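Cellulase (Uncultured bacterium, PDB 6XSO) hydrolyses internal bonds of beta-glucan chains as a broad-specificity GH5_4 endoglucanase, probably with xylanase activity as well. Local coordinates at residues Y348-G351 with L352-A356; P61-K64 with P65-K69; G192-A196 with T197-S201. All blocks are in the same frame, centred on the assembly; numbering follows the deposited sequence. Where two conformers were deposited one is given.

Contact 1: Y348-G351 with L352-A356; sequences YWMG and LSDGA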
loop_
_atom_site.group_PDB
_atom_site.type_symbol
_atom_site.label_atom_id
_atom_site.label_comp_id
_atom_site.label_asym_id
_atom_site.label_seq_id
_atom_site.Cartn_x
_atom_site.Cartn_y
_atom_site.Cartn_z
ATOM N N TYR A 348 -9.559 -0.641 0.749
ATOM C CA TYR A 348 -10.266 -0.651 -0.531
ATOM C C TYR A 348 -9.640 0.345 -1.514
ATOM O O TYR A 348 -9.205 1.428 -1.122
ATOM C CB TYR A 348 -11.765 -0.333 -0.300
ATOM C CG TYR A 348 -12.560 -0.590 -1.539
ATOM C CD1 TYR A 348 -12.846 0.447 -2.420
ATOM C CD2 TYR A 348 -12.987 -1.872 -1.861
ATOM C CE1 TYR A 348 -13.526 0.207 -3.596
ATOM C CE2 TYR A 348 -13.666 -2.115 -3.029
ATOM C CZ TYR A 348 -13.926 -1.078 -3.894
ATOM O OH TYR A 348 -14.580 -1.354 -5.068
ATOM N N TRP A 349 -9.576 -0.028 -2.798
ATOM C CA TRP A 349 -8.938 0.823 -3.810
ATOM C C TRP A 349 -9.944 1.805 -4.418
ATOM O O TRP A 349 -10.792 1.412 -5.223
ATOM C CB TRP A 349 -8.318 -0.012 -4.935
ATOM C CG TRP A 349 -7.681 0.906 -5.960
ATOM C CD1 TRP A 349 -8.153 1.212 -7.209
ATOM C CD2 TRP A 349 -6.508 1.691 -5.772
ATOM N NE1 TRP A 349 -7.326 2.129 -7.815
ATOM C CE2 TRP A 349 -6.312 2.448 -6.952
ATOM C CE3 TRP A 349 -5.593 1.834 -4.721
ATOM C CZ2 TRP A 349 -5.238 3.324 -7.104
ATOM C CZ3 TRP A 349 -4.524 2.688 -4.875
ATOM C CH2 TRP A 349 -4.348 3.425 -6.062
ATOM N N MET A 350 -9.808 3.088 -4.086
ATOM C CA MET A 350 -10.568 4.180 -4.714
ATOM C C MET A 350 -12.074 3.927 -4.608
ATOM O O MET A 350 -12.567 3.396 -3.605
ATOM C CB MET A 350 -10.049 4.425 -6.123
ATOM C CG MET A 350 -8.637 4.996 -6.171
ATOM S SD MET A 350 -8.072 5.455 -7.827
ATOM C CE MET A 350 -9.056 6.918 -8.131
ATOM N N GLY A 351 -12.823 4.338 -5.619
ATOM C CA GLY A 351 -14.257 4.333 -5.490
ATOM C C GLY A 351 -14.627 5.116 -4.250
ATOM O O GLY A 351 -13.859 5.965 -3.781
ATOM N N LEU A 352 -15.810 4.816 -3.731
ATOM C CA LEU A 352 -16.386 5.349 -2.497
ATOM C C LEU A 352 -16.651 6.845 -2.572
ATOM O O LEU A 352 -17.816 7.255 -2.538
ATOM C CB LEU A 352 -15.570 4.995 -1.258
ATOM C CG LEU A 352 -15.234 3.517 -1.052
ATOM C CD1 LEU A 352 -14.762 3.311 0.390
ATOM C CD2 LEU A 352 -16.354 2.545 -1.383
ATOM N N SER A 353 -15.594 7.662 -2.597
ATOM C CA SER A 353 -15.690 9.109 -2.804
ATOM C C SER A 353 -14.621 9.468 -3.823
ATOM O O SER A 353 -13.423 9.392 -3.525
ATOM C CB SER A 353 -15.484 9.877 -1.501
ATOM O OG SER A 353 -15.670 11.278 -1.706
ATOM N N ASP A 354 -15.053 9.831 -5.028
ATOM C CA ASP A 354 -14.159 9.917 -6.171
ATOM C C ASP A 354 -14.352 11.236 -6.891
ATOM O O ASP A 354 -15.475 11.730 -7.024
ATOM C CB ASP A 354 -14.445 8.793 -7.175
ATOM C CG ASP A 354 -13.419 8.733 -8.280
ATOM O OD1 ASP A 354 -12.273 8.344 -7.977
ATOM O OD2 ASP A 354 -13.740 9.076 -9.442
ATOM N N GLY A 355 -13.258 11.782 -7.395
ATOM C CA GLY A 355 -13.380 12.959 -8.223
ATOM C C GLY A 355 -13.967 14.112 -7.442
ATOM O O GLY A 355 -13.665 14.307 -6.263
ATOM N N ALA A 356 -14.831 14.886 -8.105
ATOM C CA ALA A 356 -15.404 16.068 -7.473
ATOM C C ALA A 356 -16.213 15.724 -6.228
ATOM O O ALA A 356 -16.465 16.612 -5.404
ATOM C CB ALA A 356 -16.275 16.817 -8.477
HETATM O O HOH W 1 -11.601 7.498 -5.423
HETATM O O HOH W 2 -12.656 5.426 -8.326
#
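Met350 and Asp354 meet where the chain turns after a barrel strand. The Met350 side chain can be followed outward. Its CB lies 3.5 Å from water 1. CG then sits over one face of the Trp349 ring, 3.5 Å above the plane and offset toward the rim. SD lies beyond the rim, 3.4 Å from Trp349 NE1. There the chain bends (chi3 72°), which carries CE to within 3.5 Å of Asp354 OD1. That oxygen accepts from Gln60 NE2. Water 1 lies 2.8 Å from Asp354 OD1 and may donate to it or to Gly351 O. Water 2 donates weakly to OD1 and accepts from Gly351 N at 2.9 Å, a weak water link to the backbone of the turn. Leu352 forms a classic gamma turn, closed by a weak bond from Ser353 N to Gly351 O (2.7 Å, 123°). The turn brings Leu352 CG back to Tyr348 CD1 at 4.1 Å, an oblique apolar contact. Strand 345-349 closes the barrel against strand 31-34, where the side chain of Trp33 touches Leu352. Helix 366-377 covers Tyr348 and Leu352 through Leu368, and helix 66-73 packs on Ser353.

Contact 2: P61-K64 with P65-K69; sequences PVTK and PELFK
Lys64 and Pro65 lead into helix 66-73, the helix that leads into strand 78-81 of the TIM barrel. The contact is local, and Lys64 is the residue most covered in it. Its CB lies 3.4 Å from Pro65 CD, a closeness set by the peptide bond to proline. Its carbonyl oxygen receives a weak bond from Leu67 N (3.4 Å, 138°). Pro65 has no N-H to offer at the start of the helix, but its O accepts from Phe68 N at 3.0 Å and more weakly from Lys69 N. The first turn is thus held by backbone bonds from both residues.

The Lys64 side chain bends at chi3 (-72°) and its end leaves the contact. There NZ bonds to Thr359 O. Lys64 NZ stays 5.1 Å from Glu66 OE1, not in contact. Water 3 lies between them with weak bonds to both, but Glu66 has two deposited conformers, so this bridge is doubtful.

Thr63 works on the buried side. Its methyl CG2 stands anti to the backbone N and is directed at the Phe68 ring, while OG1 turns to Glu55 OE2. The two side chains cross at about a right angle. Tyr109 and Val110 of helix 97-111 also touch Phe68, placing the ring between neighbouring barrel helices. Leu67 CD2 lies over one face of that ring, 4.0 Å above its plane and offset toward the rim, and Thr63 CG2 approaches obliquely, 3.7 Å from Phe68 CE2.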
loop_
_atom_site.group_PDB
_atom_site.type_symbol
_atom_site.label_atom_id
_atom_site.label_comp_id
_atom_site.label_asym_id
_atom_site.label_seq_id
_atom_site.Cartn_x
_atom_site.Cartn_y
_atom_site.Cartn_z
ATOM N N PRO A 61 -9.405 15.900 -7.376
ATOM C CA PRO A 61 -9.244 17.281 -6.910
ATOM C C PRO A 61 -8.152 17.387 -5.853
ATOM O O PRO A 61 -7.689 16.396 -5.289
ATOM C CB PRO A 61 -10.609 17.582 -6.284
ATOM C CG PRO A 61 -11.040 16.218 -5.731
ATOM C CD PRO A 61 -10.541 15.208 -6.731
ATOM N N VAL A 62 -7.750 18.632 -5.586
ATOM C CA VAL A 62 -6.885 18.903 -4.443
ATOM C C VAL A 62 -7.575 18.425 -3.173
ATOM O O VAL A 62 -8.723 18.794 -2.896
ATOM C CB VAL A 62 -6.536 20.397 -4.381
ATOM C CG1 VAL A 62 -5.817 20.731 -3.080
ATOM C CG2 VAL A 62 -5.661 20.788 -5.578
ATOM N N THR A 63 -6.876 17.598 -2.400
ATOM C CA THR A 63 -7.493 16.927 -1.262
ATOM C C THR A 63 -7.735 17.930 -0.135
ATOM O O THR A 63 -6.933 18.842 0.089
ATOM C CB THR A 63 -6.560 15.831 -0.770
ATOM O OG1 THR A 63 -6.205 14.931 -1.844
ATOM C CG2 THR A 63 -7.196 14.975 0.331
ATOM N N LYS A 64 -8.848 17.766 0.574
ATOM C CA LYS A 64 -9.221 18.617 1.691
ATOM C C LYS A 64 -9.481 17.768 2.923
ATOM O O LYS A 64 -9.825 16.584 2.817
ATOM C CB LYS A 64 -10.485 19.431 1.388
ATOM C CG LYS A 64 -10.259 20.487 0.329
ATOM C CD LYS A 64 -11.412 21.446 0.231
ATOM C CE LYS A 64 -12.622 20.792 -0.390
ATOM N NZ LYS A 64 -13.786 21.726 -0.327
ATOM N N PRO A 65 -9.372 18.362 4.121
ATOM C CA PRO A 65 -9.450 17.531 5.334
ATOM C C PRO A 65 -10.826 16.953 5.592
ATOM O O PRO A 65 -10.933 15.902 6.237
ATOM C CB PRO A 65 -8.986 18.480 6.451
ATOM C CG PRO A 65 -9.171 19.857 5.899
ATOM C CD PRO A 65 -8.897 19.729 4.421
ATOM N N GLU A 66 -11.878 17.603 5.100
ATOM C CA GLU A 66 -13.230 17.145 5.385
ATOM C C GLU A 66 -13.481 15.751 4.830
ATOM O O GLU A 66 -14.252 14.979 5.417
ATOM C CB GLU A 66 -14.217 18.157 4.816
ATOM C CG GLU A 66 -14.272 19.474 5.577
ATOM C CD GLU A 66 -13.047 20.384 5.439
ATOM O OE1 GLU A 66 -12.344 20.386 4.388
ATOM O OE2 GLU A 66 -12.812 21.130 6.414
ATOM N N LEU A 67 -12.859 15.415 3.700
ATOM C CA LEU A 67 -12.983 14.069 3.152
ATOM C C LEU A 67 -12.705 13.006 4.211
ATOM O O LEU A 67 -13.390 11.981 4.271
ATOM C CB LEU A 67 -12.009 13.890 1.982
ATOM C CG LEU A 67 -11.879 12.492 1.392
ATOM C CD1 LEU A 67 -13.177 12.012 0.758
ATOM C CD2 LEU A 67 -10.714 12.491 0.358
ATOM N N PHE A 68 -11.687 13.213 5.040
ATOM C CA PHE A 68 -11.309 12.185 6.003
ATOM C C PHE A 68 -12.206 12.194 7.233
ATOM O O PHE A 68 -12.409 11.133 7.834
ATOM C CB PHE A 68 -9.821 12.290 6.311
ATOM C CG PHE A 68 -8.961 12.111 5.082
ATOM C CD1 PHE A 68 -9.004 10.931 4.357
ATOM C CD2 PHE A 68 -8.187 13.151 4.612
ATOM C CE1 PHE A 68 -8.236 10.778 3.212
ATOM C CE2 PHE A 68 -7.421 12.998 3.465
ATOM C CZ PHE A 68 -7.453 11.819 2.771
ATOM N N LYS A 69 -12.745 13.353 7.614
ATOM C CA LYS A 69 -13.812 13.382 8.614
ATOM C C LYS A 69 -14.965 12.503 8.166
ATOM O O LYS A 69 -15.494 11.704 8.949
ATOM C CB LYS A 69 -14.270 14.819 8.829
ATOM C CG LYS A 69 -15.421 15.007 9.847
ATOM C CD LYS A 69 -15.782 16.500 10.001
ATOM C CE LYS A 69 -16.911 16.737 11.015
ATOM N NZ LYS A 69 -18.159 16.116 10.515
HETATM O O HOH W 3 -14.558 19.874 1.980
#

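Contact 3: G192-A196 with T197-S201; sequences GQYDA and TVATS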
loop_
_atom_site.group_PDB
_atom_site.type_symbol
_atom_site.label_atom_id
_atom_site.label_comp_id
_atom_site.label_asym_id
_atom_site.label_seq_id
_atom_site.Cartn_x
_atom_site.Cartn_y
_atom_site.Cartn_z
ATOM N N GLY A 192 8.433 -19.029 -22.280
ATOM C CA GLY A 192 8.087 -20.226 -21.543
ATOM C C GLY A 192 7.504 -19.980 -20.174
ATOM O O GLY A 192 7.295 -20.935 -19.422
ATOM N N GLN A 193 7.232 -18.720 -19.828
ATOM C CA GLN A 193 6.615 -18.331 -18.565
ATOM C C GLN A 193 7.535 -18.518 -17.365
ATOM O O GLN A 193 7.063 -18.522 -16.225
ATOM C CB GLN A 193 5.267 -19.026 -18.337
ATOM C CG GLN A 193 4.181 -18.591 -19.317
ATOM C CD GLN A 193 4.363 -19.161 -20.711
ATOM O OE1 GLN A 193 4.346 -20.378 -20.905
ATOM N NE2 GLN A 193 4.533 -18.283 -21.696
ATOM N N TYR A 194 8.845 -18.650 -17.589
ATOM C CA TYR A 194 9.794 -18.709 -16.482
ATOM C C TYR A 194 11.216 -18.481 -16.978
ATOM O O TYR A 194 11.586 -18.908 -18.074
ATOM C CB TYR A 194 9.731 -20.054 -15.741
ATOM C CG TYR A 194 10.351 -20.018 -14.368
ATOM C CD1 TYR A 194 9.781 -19.259 -13.349
ATOM C CD2 TYR A 194 11.511 -20.723 -14.090
ATOM C CE1 TYR A 194 10.359 -19.209 -12.108
ATOM C CE2 TYR A 194 12.085 -20.686 -12.844
ATOM C CZ TYR A 194 11.520 -19.924 -11.871
ATOM O OH TYR A 194 12.074 -19.872 -10.606
ATOM N N ASP A 195 12.017 -17.832 -16.126
ATOM C CA ASP A 195 13.449 -17.636 -16.360
ATOM C C ASP A 195 14.073 -17.595 -14.968
ATOM O O ASP A 195 13.874 -16.628 -14.217
ATOM C CB ASP A 195 13.693 -16.366 -17.169
ATOM C CG ASP A 195 15.167 -16.107 -17.437
ATOM O OD1 ASP A 195 15.994 -16.413 -16.544
ATOM O OD2 ASP A 195 15.487 -15.598 -18.534
ATOM N N ALA A 196 14.767 -18.682 -14.606
ATOM C CA ALA A 196 15.258 -18.818 -13.239
ATOM C C ALA A 196 16.258 -17.725 -12.895
ATOM O O ALA A 196 16.318 -17.267 -11.748
ATOM C CB ALA A 196 15.904 -20.186 -13.048
ATOM N N THR A 197 17.078 -17.318 -13.866
ATOM C CA THR A 197 18.038 -16.241 -13.637
ATOM C C THR A 197 17.310 -14.955 -13.265
ATOM O O THR A 197 17.659 -14.274 -12.294
ATOM C CB THR A 197 18.878 -16.030 -14.904
ATOM O OG1 THR A 197 19.306 -17.302 -15.425
ATOM C CG2 THR A 197 20.098 -15.151 -14.608
ATOM N N VAL A 198 16.278 -14.622 -14.026
ATOM C CA VAL A 198 15.494 -13.429 -13.741
ATOM C C VAL A 198 14.748 -13.562 -12.418
ATOM O O VAL A 198 14.709 -12.615 -11.620
ATOM C CB VAL A 198 14.532 -13.167 -14.912
ATOM C CG1 VAL A 198 13.549 -12.076 -14.536
ATOM C CG2 VAL A 198 15.319 -12.776 -16.151
ATOM N N ALA A 199 14.146 -14.723 -12.157
ATOM C CA ALA A 199 13.386 -14.895 -10.919
ATOM C C ALA A 199 14.282 -14.742 -9.698
ATOM O O ALA A 199 13.936 -14.032 -8.740
ATOM C CB ALA A 199 12.693 -16.259 -10.897
ATOM N N THR A 200 15.440 -15.405 -9.712
ATOM C CA THR A 200 16.362 -15.333 -8.583
ATOM C C THR A 200 16.849 -13.907 -8.376
ATOM O O THR A 200 16.967 -13.441 -7.234
ATOM C CB THR A 200 17.524 -16.304 -8.825
ATOM O OG1 THR A 200 17.023 -17.646 -8.860
ATOM C CG2 THR A 200 18.578 -16.176 -7.741
ATOM N N SER A 201 17.125 -13.196 -9.475
ATOM C CA SER A 201 17.541 -11.801 -9.394
ATOM C C SER A 201 16.451 -10.953 -8.767
ATOM O O SER A 201 16.725 -10.067 -7.945
ATOM C CB SER A 201 17.853 -11.295 -10.807
ATOM O OG SER A 201 18.401 -9.987 -10.797
HETATM O O HOH W 4 14.857 -19.371 -9.637
#
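Asp195 is the N-cap of helix 196-219, the long helix that follows barrel strand 168-171, and its carboxylate closes back on Val198. A chi1 of 180° sends the carboxylate away from its own N and swings OD1 over the first turn. Val198 N donates to OD1 at 3.1 Å in a nearly straight bond (167°). The donor comes from above the carboxylate plane, 57° out of it. The same two side chains also pack. They cross at about a right angle, with Val198 CG2 3.6 Å from Asp195 CG. The negative charge at the helix start would probably interact well with the helix dipole. With an alanine in place of Asp195, Val198 N is likely to lose its capping acceptor and Val198 CG2 the carboxylate that packs on it.

The backbone carries on the helix: Asp195 O accepts from Ala199 N at 2.8 Å, and Ala196 O from Thr200 N at 2.9 Å. Asp195 N is itself bound by Ser187 OG, which holds the backbone at the cap residue.

Tyr194 extends along the other flank of the turn. The end of its ring comes obliquely to Ala199 CB, and the ring stacks on His246. Tyr194 OH lies 3.7 Å from Ala199 CB. Water 4 joins this hydroxyl to the helix, bonded to Tyr194 OH at 3.0 Å and donating to Thr200 OG1 at 2.9 Å.

Overall arrangement
Contacts 1 and 2 are neighbours, with centres 12 Å apart, although some 280 residues separate them in the chain. They touch directly: Ser353 OG lies 3.6 Å from Leu67 CD1, and Gly355 O is 3.3 Å from Pro61 CD. This packing joins the loop after the last barrel strand to helix 66-73 and the loop that leads into it. Contact 3 is remote, its centre about 37 Å from that of contact 1 and about 44 Å from that of contact 2. Contacts 2 and 3 lie on opposite sides of the chain's centre. All three belong to connections that follow barrel strands. These leave the C-terminal strand ends, where TIM-barrel glycosidases carry the active site.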